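Proline dehydrogenase (Bradyrhizobium japonicum USDA 110, PDB 3HAZ) probably oxidises L-proline to L-glutamate in two steps, an FAD-dependent proline dehydrogenase reaction followed by an NAD-dependent aldehyde dehydrogenase reaction. Local coordinates at residues 603-608 against 786-791; 792-797 against 914-919; 819-824 against 830-835. One frame throughout, in Å; residues are numbered along the deposited sequence. Where two conformers were deposited one is given.

Contact 1. Residues 603-608 against 786-791; sequences TLDDAL and AFRSAG
D606, in the first turn of helix 604-629, reaches S789 and R788 just beyond the end of helix 775-787, and its carboxylate carries most of the contact. Only 145 Å² is buried in all, so polar bonds rather than area define the pairing. S789 OG donates to D606 OD2 at 2.7 Å, approaching from above the carboxylate plane, 67° out of it. S789 has its OG anti to the carbonyl carbon (chi1 -52°), which sets the hydroxyl on the same side as its own backbone N. That N in turn is linked to the same carboxylate oxygen through a water: the water accepts from S789 N at 2.8 Å and donates to D606 OD2 at 2.8 Å. Direct and water-mediated bonds thus converge on one oxygen.

The other oxygen faces the arginine. R788 leaves its backbone with CG anti to N, then bends at chi2 and chi3, bringing CD to 3.4 Å from D606 OD1. Its guanidinium lies farther off, with R788 NH1 4.0 Å from D606 OD1 and the two planes 36° apart, so the attraction is one of charge without a bond. D605 OD2 makes a long salt bridge to R788 NH1 at 3.9 Å, the oxygen standing far from the guanidinium plane, which leaves electrostatic attraction alone.

D606 OD1 also forms a salt bridge with R793. With two arginines near OD1 and a hydroxyl and a water on OD2, D606 would probably stay ionised, tying the start of helix 604-629 to the segment that leads to the predicted catalytic cysteine.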
loop_
_atom_site.group_PDB
_atom_site.type_symbol
_atom_site.label_atom_id
_atom_site.label_comp_id
_atom_site.label_asym_id
_atom_site.label_seq_id
_atom_site.Cartn_x
_atom_site.Cartn_y
_atom_site.Cartn_z
ATOM N N THR A 603 -9.392 43.755 -27.389
ATOM C CA THR A 603 -8.345 43.310 -28.309
ATOM C C THR A 603 -8.369 41.784 -28.425
ATOM O O THR A 603 -9.000 41.105 -27.615
ATOM C CB THR A 603 -6.930 43.789 -27.874
ATOM O OG1 THR A 603 -6.732 43.521 -26.481
ATOM C CG2 THR A 603 -6.773 45.280 -28.109
ATOM N N LEU A 604 -7.684 41.247 -29.430
ATOM C CA LEU A 604 -7.766 39.821 -29.724
ATOM C C LEU A 604 -7.325 38.936 -28.558
ATOM O O LEU A 604 -7.979 37.945 -28.251
ATOM C CB LEU A 604 -6.982 39.470 -30.989
ATOM C CG LEU A 604 -7.060 38.004 -31.427
ATOM C CD1 LEU A 604 -8.496 37.572 -31.643
ATOM C CD2 LEU A 604 -6.240 37.784 -32.691
ATOM N N ASP A 605 -6.225 39.292 -27.904
ATOM C CA ASP A 605 -5.724 38.467 -26.813
ATOM C C ASP A 605 -6.618 38.523 -25.578
ATOM O O ASP A 605 -6.740 37.535 -24.852
ATOM C CB ASP A 605 -4.289 38.840 -26.440
ATOM C CG ASP A 605 -3.650 37.811 -25.534
ATOM O OD1 ASP A 605 -3.731 36.605 -25.861
ATOM O OD2 ASP A 605 -3.077 38.201 -24.494
ATOM N N ASP A 606 -7.241 39.675 -25.341
ATOM C CA ASP A 606 -8.167 39.821 -24.217
ATOM C C ASP A 606 -9.445 39.036 -24.457
ATOM O O ASP A 606 -10.005 38.452 -23.532
ATOM C CB ASP A 606 -8.508 41.289 -23.974
ATOM C CG ASP A 606 -7.388 42.036 -23.289
ATOM O OD1 ASP A 606 -6.591 41.393 -22.572
ATOM O OD2 ASP A 606 -7.306 43.267 -23.465
ATOM N N ALA A 607 -9.900 39.023 -25.704
ATOM C CA ALA A 607 -11.102 38.283 -26.064
ATOM C C ALA A 607 -10.857 36.781 -25.937
ATOM O O ALA A 607 -11.612 36.077 -25.278
ATOM C CB ALA A 607 -11.549 38.645 -27.477
ATOM N N LEU A 608 -9.783 36.298 -26.556
ATOM C CA LEU A 608 -9.429 34.887 -26.459
ATOM C C LEU A 608 -9.276 34.457 -24.997
ATOM O O LEU A 608 -9.762 33.399 -24.586
ATOM C CB LEU A 608 -8.136 34.616 -27.220
ATOM C CG LEU A 608 -7.516 33.241 -26.994
ATOM C CD1 LEU A 608 -8.478 32.155 -27.451
ATOM C CD2 LEU A 608 -6.187 33.136 -27.725
ATOM N N ALA A 786 -1.764 48.165 -15.658
ATOM C CA ALA A 786 -2.491 49.435 -15.604
ATOM C C ALA A 786 -3.198 49.820 -16.905
ATOM O O ALA A 786 -4.225 50.523 -16.887
ATOM C CB ALA A 786 -1.554 50.556 -15.161
ATOM N N PHE A 787 -2.657 49.369 -18.032
ATOM C CA PHE A 787 -3.110 49.868 -19.331
ATOM C C PHE A 787 -3.745 48.809 -20.227
ATOM O O PHE A 787 -4.493 49.144 -21.143
ATOM C CB PHE A 787 -1.960 50.568 -20.074
ATOM C CG PHE A 787 -1.296 51.647 -19.276
ATOM C CD1 PHE A 787 -2.055 52.569 -18.569
ATOM C CD2 PHE A 787 0.090 51.751 -19.235
ATOM C CE1 PHE A 787 -1.447 53.573 -17.829
ATOM C CE2 PHE A 787 0.704 52.754 -18.497
ATOM C CZ PHE A 787 -0.074 53.669 -17.793
ATOM N N ARG A 788 -3.448 47.537 -19.965
ATOM C CA ARG A 788 -4.098 46.432 -20.673
ATOM C C ARG A 788 -5.611 46.545 -20.545
ATOM O O ARG A 788 -6.126 46.859 -19.473
ATOM C CB ARG A 788 -3.629 45.087 -20.115
ATOM C CG ARG A 788 -4.431 43.880 -20.577
ATOM C CD ARG A 788 -3.923 43.339 -21.899
ATOM N NE ARG A 788 -2.491 43.060 -21.851
ATOM C CZ ARG A 788 -1.965 41.850 -21.685
ATOM N NH1 ARG A 788 -2.755 40.791 -21.560
ATOM N NH2 ARG A 788 -0.645 41.699 -21.656
ATOM N N SER A 789 -6.317 46.289 -21.642
ATOM C CA SER A 789 -7.771 46.419 -21.676
ATOM C C SER A 789 -8.200 47.838 -21.312
ATOM O O SER A 789 -9.258 48.035 -20.717
ATOM C CB SER A 789 -8.431 45.419 -20.721
ATOM O OG SER A 789 -7.969 44.105 -20.960
ATOM N N ALA A 790 -7.373 48.819 -21.666
ATOM C CA ALA A 790 -7.645 50.219 -21.340
ATOM C C ALA A 790 -7.907 50.413 -19.849
ATOM O O ALA A 790 -8.681 51.281 -19.454
ATOM C CB ALA A 790 -8.817 50.757 -22.170
ATOM N N GLY A 791 -7.255 49.599 -19.025
ATOM C CA GLY A 791 -7.410 49.687 -17.586
ATOM C C GLY A 791 -8.810 49.337 -17.107
ATOM O O GLY A 791 -9.201 49.712 -16.004
HETATM O O HOH W 1 -5.589 45.365 -24.154
#

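Contact 2. Residues 792-797 against 914-919; sequences QRCSAL and YGLTLG. With NAD (nicotinamide-adenine-dinucleotide), chain D; SO4 (sulfate ion), chain E.
L916 meets C794 over the backbone carbonyl of the cysteine, and its side chain can be followed outward atom by atom. CB points toward 792-797, and with CG anti to the backbone N (chi1 -169°) the chain runs on to L916 CG, 4.2 Å from C794 O. There it forks. L916 CD2 sits 3.2 Å from C794 O and is also the methyl closest to the cofactor carboxamide, 3.8 Å from NAD N7N; L916 CD1 stands beside it, 4.0 Å from NAD N7N. One leucine therefore touches both the cysteine and the nicotinamide end of the dinucleotide. C794 was modelled in two conformers, so the position of its sulfur carries no argument here.

In the aldehyde dehydrogenase fold, 792-797 is the loop that holds the predicted catalytic cysteine and feeds strand 797-803; 914-919 enters strand 917-921 of the same sheet, and strand 765-769 lies between those two strands. N765 on that middle strand binds the carbonyls of C794 and A796 and accepts from T917 N.

A type I turn from R793 to A796 shapes the loop. T917 OG1 donates to S795 O at 2.7 Å from above the carbonyl plane, with a C=O...donor angle of only 116°, and T917 CG2 packs on S795 CB at 3.6 Å. From within the turn, S795 OG and R793 NH1 each donate to sulfate O3, both at 2.8 Å, the arginine bond being fairly straight at 159°. The backbone amides of G948 and A949 also bind this sulfate, probably from the crystallisation liquor, consistent with its standing in for the carboxylate of glutamate semialdehyde.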
loop_
_atom_site.group_PDB
_atom_site.type_symbol
_atom_site.label_atom_id
_atom_site.label_comp_id
_atom_site.label_asym_id
_atom_site.label_seq_id
_atom_site.Cartn_x
_atom_site.Cartn_y
_atom_site.Cartn_z
ATOM N N GLN A 792 -9.565 48.615 -17.929
ATOM C CA GLN A 792 -10.947 48.267 -17.586
ATOM C C GLN A 792 -11.038 46.879 -16.959
ATOM O O GLN A 792 -11.934 46.087 -17.274
ATOM C CB GLN A 792 -11.869 48.389 -18.809
ATOM C CG GLN A 792 -11.918 49.797 -19.401
ATOM C CD GLN A 792 -12.882 49.915 -20.573
ATOM O OE1 GLN A 792 -13.702 50.834 -20.628
ATOM N NE2 GLN A 792 -12.797 48.976 -21.507
ATOM N N ARG A 793 -10.089 46.584 -16.081
ATOM C CA ARG A 793 -10.140 45.376 -15.270
ATOM C C ARG A 793 -10.200 45.803 -13.819
ATOM O O ARG A 793 -9.595 46.791 -13.427
ATOM C CB ARG A 793 -8.897 44.521 -15.482
ATOM C CG ARG A 793 -8.694 44.036 -16.895
ATOM C CD ARG A 793 -7.374 43.280 -17.001
ATOM N NE ARG A 793 -7.160 42.729 -18.334
ATOM C CZ ARG A 793 -7.276 41.440 -18.635
ATOM N NH1 ARG A 793 -7.598 40.566 -17.694
ATOM N NH2 ARG A 793 -7.060 41.024 -19.878
ATOM N N CYS A 794 -10.916 45.047 -13.009
ATOM C CA CYS A 794 -11.059 45.346 -11.588
ATOM C C CYS A 794 -9.738 45.145 -10.859
ATOM O O CYS A 794 -9.475 45.778 -9.838
ATOM C CB CYS A 794 -12.130 44.445 -10.970
ATOM S SG CYS A 794 -11.926 42.690 -11.365
ATOM N N SER A 795 -8.923 44.243 -11.395
ATOM C CA SER A 795 -7.626 43.910 -10.811
ATOM C C SER A 795 -6.525 44.904 -11.194
ATOM O O SER A 795 -5.391 44.802 -10.719
ATOM C CB SER A 795 -7.205 42.529 -11.287
ATOM O OG SER A 795 -7.135 42.515 -12.700
ATOM N N ALA A 796 -6.860 45.854 -12.061
ATOM C CA ALA A 796 -5.859 46.730 -12.672
ATOM C C ALA A 796 -5.079 47.551 -11.661
ATOM O O ALA A 796 -5.616 47.994 -10.639
ATOM C CB ALA A 796 -6.503 47.656 -13.708
ATOM N N LEU A 797 -3.803 47.758 -11.971
ATOM C CA LEU A 797 -2.940 48.606 -11.168
ATOM C C LEU A 797 -3.359 50.071 -11.285
ATOM O O LEU A 797 -3.469 50.608 -12.389
ATOM C CB LEU A 797 -1.489 48.438 -11.615
ATOM C CG LEU A 797 -0.471 49.366 -10.944
ATOM C CD1 LEU A 797 -0.470 49.183 -9.420
ATOM C CD2 LEU A 797 0.901 49.103 -11.519
ATOM N N TYR A 914 -10.208 49.517 0.382
ATOM C CA TYR A 914 -10.273 48.494 -0.659
ATOM C C TYR A 914 -9.253 47.377 -0.401
ATOM O O TYR A 914 -8.367 47.525 0.439
ATOM C CB TYR A 914 -10.070 49.126 -2.041
ATOM C CG TYR A 914 -11.231 49.998 -2.473
ATOM C CD1 TYR A 914 -12.376 49.435 -3.028
ATOM C CD2 TYR A 914 -11.195 51.380 -2.310
ATOM C CE1 TYR A 914 -13.445 50.218 -3.421
ATOM C CE2 TYR A 914 -12.273 52.179 -2.701
ATOM C CZ TYR A 914 -13.391 51.589 -3.257
ATOM O OH TYR A 914 -14.468 52.357 -3.652
ATOM N N GLY A 915 -9.388 46.256 -1.103
ATOM C CA GLY A 915 -8.468 45.146 -0.917
ATOM C C GLY A 915 -8.627 44.051 -1.950
ATOM O O GLY A 915 -8.891 42.899 -1.611
ATOM N N LEU A 916 -8.466 44.408 -3.218
ATOM C CA LEU A 916 -8.650 43.454 -4.304
ATOM C C LEU A 916 -7.321 42.830 -4.747
ATOM O O LEU A 916 -7.039 41.675 -4.424
ATOM C CB LEU A 916 -9.375 44.114 -5.481
ATOM C CG LEU A 916 -9.869 43.167 -6.579
ATOM C CD1 LEU A 916 -10.669 42.002 -5.986
ATOM C CD2 LEU A 916 -10.714 43.941 -7.573
ATOM N N THR A 917 -6.504 43.580 -5.485
ATOM C CA THR A 917 -5.179 43.074 -5.866
ATOM C C THR A 917 -4.040 43.942 -5.333
ATOM O O THR A 917 -4.189 45.155 -5.144
ATOM C CB THR A 917 -5.008 42.920 -7.403
ATOM O OG1 THR A 917 -5.246 44.180 -8.049
ATOM C CG2 THR A 917 -5.975 41.883 -7.955
ATOM N N LEU A 918 -2.896 43.303 -5.109
ATOM C CA LEU A 918 -1.678 43.998 -4.732
ATOM C C LEU A 918 -0.484 43.377 -5.449
ATOM O O LEU A 918 -0.325 42.158 -5.463
ATOM C CB LEU A 918 -1.463 43.933 -3.222
ATOM C CG LEU A 918 -0.079 44.433 -2.796
ATOM C CD1 LEU A 918 0.004 45.951 -2.914
ATOM C CD2 LEU A 918 0.273 43.986 -1.397
ATOM N N GLY A 919 0.350 44.220 -6.050
ATOM C CA GLY A 919 1.570 43.755 -6.683
ATOM C C GLY A 919 2.782 44.043 -5.816
ATOM O O GLY A 919 2.867 45.106 -5.205
HETATM P PA NAD D . -22.092 48.901 -11.993
HETATM O O1A NAD D . -22.248 49.040 -10.366
HETATM O O2A NAD D . -22.160 50.233 -12.615
HETATM O O5B NAD D . -23.352 47.949 -12.535
HETATM C C5B NAD D . -23.095 46.592 -12.871
HETATM C C4B NAD D . -24.396 45.778 -12.949
HETATM O O4B NAD D . -25.386 46.071 -11.890
HETATM C C3B NAD D . -25.251 45.994 -14.264
HETATM O O3B NAD D . -25.708 44.893 -14.988
HETATM C C2B NAD D . -26.219 47.085 -13.815
HETATM O O2B NAD D . -27.230 47.533 -14.690
HETATM C C1B NAD D . -26.577 46.577 -12.486
HETATM N N9A NAD D . -27.155 47.634 -11.642
HETATM C C8A NAD D . -26.938 48.971 -11.728
HETATM N N7A NAD D . -27.700 49.604 -10.702
HETATM C C5A NAD D . -28.389 48.598 -9.987
HETATM C C6A NAD D . -29.261 48.655 -8.905
HETATM N N6A NAD D . -29.596 49.941 -8.316
HETATM N N1A NAD D . -29.793 47.513 -8.399
HETATM C C2A NAD D . -29.469 46.290 -8.962
HETATM N N3A NAD D . -28.612 46.232 -10.027
HETATM C C4A NAD D . -28.071 47.391 -10.541
HETATM O O3 NAD D . -20.661 48.116 -12.386
HETATM P PN NAD D . -20.076 48.200 -13.950
HETATM O O1N NAD D . -20.032 49.794 -14.431
HETATM O O2N NAD D . -20.935 47.423 -14.845
HETATM O O5D NAD D . -18.529 47.576 -14.010
HETATM C C5D NAD D . -17.457 48.291 -13.412
HETATM C C4D NAD D . -17.260 47.937 -11.923
HETATM O O4D NAD D . -17.421 46.499 -11.553
HETATM C C3D NAD D . -15.945 48.389 -11.154
HETATM O O3D NAD D . -16.059 49.204 -10.012
HETATM C C2D NAD D . -15.224 47.028 -11.032
HETATM O O2D NAD D . -13.987 46.910 -10.357
HETATM C C1D NAD D . -16.349 46.133 -10.708
HETATM N N1N NAD D . -15.945 44.755 -11.019
HETATM C C2N NAD D . -15.391 43.955 -10.003
HETATM C C3N NAD D . -14.971 42.591 -10.309
HETATM C C7N NAD D . -14.375 41.713 -9.194
HETATM O O7N NAD D . -14.232 40.558 -9.382
HETATM N N7N NAD D . -14.125 42.273 -7.881
HETATM C C4N NAD D . -15.122 42.058 -11.685
HETATM C C5N NAD D . -15.675 42.853 -12.692
HETATM C C6N NAD D . -16.106 44.236 -12.386
HETATM S S SO4 E . -8.602 39.906 -14.104
HETATM O O1 SO4 E . -7.834 39.298 -13.016
HETATM O O2 SO4 E . -9.731 40.642 -13.535
HETATM O O3 SO4 E . -7.773 40.832 -14.869
HETATM O O4 SO4 E . -9.071 38.854 -15.002
#

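Contact 3. Residues 819-824 against 830-835; sequences RELKIG and ATHVGP
H832 lays the edge of its imidazole against the backbone of K822: K822 N donates to H832 ND1 at 2.9 Å and lies only 4° out of the ring plane. ND1 is thus the accepting nitrogen, turned to K822 N by a first torsion that sets CG beside the histidine's own backbone N (chi1 -69°). The side chain passes L821 at about a right angle, with L821 CD2 4.1 Å from H832 CG. L821 crosses V833 more obliquely, meeting it where L821 CD1 comes within 4.0 Å of V833 CG2. I823 and V833, by contrast, lie side by side and point the same way, I823 CG1 being 4.0 Å from V833 CB.

The backbones between them form a single parallel-type bridge, I823 with V833, in the link between helices 804-819 and 839-855. The pattern resembles a beta bulge: K822 O accepts from both H832 N, at 2.7 Å, and V833 N, at 2.9 Å. G824 N returns a bond to V833 O at 3.0 Å.

The aliphatic part of K822 runs beside A830, with K822 CB 3.4 Å from A830 O. H832 NE2 is hydrogen-bonded to E248, and E820 forms a salt bridge with R254, both partners being residues of the proline dehydrogenase part.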
loop_
_atom_site.group_PDB
_atom_site.type_symbol
_atom_site.label_atom_id
_atom_site.label_comp_id
_atom_site.label_asym_id
_atom_site.label_seq_id
_atom_site.Cartn_x
_atom_site.Cartn_y
_atom_site.Cartn_z
ATOM N N ARG A 819 4.184 54.738 -24.288
ATOM C CA ARG A 819 4.152 55.458 -25.552
ATOM C C ARG A 819 4.146 54.500 -26.744
ATOM O O ARG A 819 3.686 54.859 -27.820
ATOM C CB ARG A 819 5.334 56.428 -25.661
ATOM C CG ARG A 819 5.202 57.425 -26.810
ATOM C CD ARG A 819 6.476 58.249 -27.011
ATOM N NE ARG A 819 6.912 58.912 -25.785
ATOM N N GLU A 820 4.645 53.281 -26.549
ATOM C CA GLU A 820 4.734 52.312 -27.642
ATOM C C GLU A 820 3.456 51.508 -27.860
ATOM O O GLU A 820 3.379 50.716 -28.797
ATOM C CB GLU A 820 5.906 51.350 -27.425
ATOM C CG GLU A 820 7.279 52.008 -27.510
ATOM C CD GLU A 820 7.510 52.761 -28.816
ATOM O OE1 GLU A 820 6.991 52.332 -29.870
ATOM O OE2 GLU A 820 8.225 53.786 -28.790
ATOM N N LEU A 821 2.459 51.700 -27.000
ATOM C CA LEU A 821 1.197 50.984 -27.147
ATOM C C LEU A 821 0.353 51.562 -28.283
ATOM O O LEU A 821 0.093 52.764 -28.329
ATOM C CB LEU A 821 0.398 51.012 -25.845
ATOM C CG LEU A 821 1.101 50.471 -24.598
ATOM C CD1 LEU A 821 0.181 50.583 -23.393
ATOM C CD2 LEU A 821 1.541 49.032 -24.802
ATOM N N LYS A 822 -0.077 50.703 -29.200
ATOM C CA LYS A 822 -0.988 51.141 -30.249
ATOM C C LYS A 822 -2.415 51.196 -29.716
ATOM O O LYS A 822 -2.932 50.209 -29.199
ATOM C CB LYS A 822 -0.922 50.227 -31.471
ATOM C CG LYS A 822 -1.729 50.753 -32.655
ATOM C CD LYS A 822 -1.463 49.943 -33.912
ATOM C CE LYS A 822 -1.662 50.783 -35.164
ATOM N NZ LYS A 822 -3.005 51.420 -35.194
ATOM N N ILE A 823 -3.028 52.369 -29.834
ATOM C CA ILE A 823 -4.398 52.604 -29.408
ATOM C C ILE A 823 -5.231 52.694 -30.668
ATOM O O ILE A 823 -4.860 53.403 -31.599
ATOM C CB ILE A 823 -4.526 53.957 -28.677
ATOM C CG1 ILE A 823 -3.566 54.019 -27.489
ATOM C CG2 ILE A 823 -5.962 54.204 -28.228
ATOM C CD1 ILE A 823 -3.361 55.423 -26.960
ATOM N N GLY A 824 -6.351 51.981 -30.714
ATOM C CA GLY A 824 -7.193 52.031 -31.895
ATOM C C GLY A 824 -8.211 50.917 -31.988
ATOM O O GLY A 824 -8.579 50.312 -30.979
ATOM N N ALA A 830 -2.748 44.704 -34.481
ATOM C CA ALA A 830 -1.628 45.483 -33.960
ATOM C C ALA A 830 -2.023 46.338 -32.755
ATOM O O ALA A 830 -1.167 46.928 -32.105
ATOM C CB ALA A 830 -1.043 46.358 -35.058
ATOM N N THR A 831 -3.318 46.403 -32.462
ATOM C CA THR A 831 -3.817 47.257 -31.386
ATOM C C THR A 831 -3.506 46.687 -30.011
ATOM O O THR A 831 -3.670 45.491 -29.773
ATOM C CB THR A 831 -5.338 47.475 -31.504
ATOM O OG1 THR A 831 -5.619 48.156 -32.732
ATOM C CG2 THR A 831 -5.854 48.314 -30.342
ATOM N N HIS A 832 -3.045 47.552 -29.117
ATOM C CA HIS A 832 -2.724 47.164 -27.752
ATOM C C HIS A 832 -3.816 47.647 -26.815
ATOM O O HIS A 832 -4.146 46.985 -25.830
ATOM C CB HIS A 832 -1.384 47.774 -27.316
ATOM C CG HIS A 832 -0.193 47.191 -28.014
ATOM N ND1 HIS A 832 0.655 47.945 -28.798
ATOM C CD2 HIS A 832 0.293 45.927 -28.041
ATOM C CE1 HIS A 832 1.609 47.170 -29.281
ATOM N NE2 HIS A 832 1.413 45.939 -28.837
ATOM N N VAL A 833 -4.364 48.816 -27.124
ATOM C CA VAL A 833 -5.367 49.434 -26.275
ATOM C C VAL A 833 -6.584 49.828 -27.091
ATOM O O VAL A 833 -6.505 50.701 -27.954
ATOM C CB VAL A 833 -4.818 50.688 -25.584
ATOM C CG1 VAL A 833 -5.901 51.324 -24.718
ATOM C CG2 VAL A 833 -3.580 50.346 -24.757
ATOM N N GLY A 834 -7.707 49.173 -26.820
ATOM C CA GLY A 834 -8.944 49.471 -27.515
ATOM C C GLY A 834 -9.700 50.599 -26.837
ATOM O O GLY A 834 -9.183 51.229 -25.910
ATOM N N PRO A 835 -10.935 50.860 -27.293
ATOM C CA PRO A 835 -11.705 51.979 -26.745
ATOM C C PRO A 835 -12.267 51.640 -25.378
ATOM O O PRO A 835 -12.394 50.466 -25.046
ATOM C CB PRO A 835 -12.848 52.145 -27.749
ATOM C CG PRO A 835 -13.008 50.806 -28.380
ATOM C CD PRO A 835 -11.677 50.104 -28.318
#

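All three contacts lie in the aldehyde dehydrogenase part. Contact 1 closes at 791, contact 2 opens at the next residue, and contact 3 is nested inside the loop that contact 2 closes. Contact 1 sits between the others, its centre about 15 Å from contact 2 and 9 Å from contact 3, themselves about 21 Å apart. Helix 775-787 is the common element: its end enters contact 1, V783 and F787 pack on L821 of contact 3, and A786 CB lies 3.4 Å from L797 O of contact 2. Contacts 1 and 3 also touch just past that helix, A790 CB lying 3.8 Å from G834 O. The series thus runs from the NAD site toward the proline dehydrogenase part.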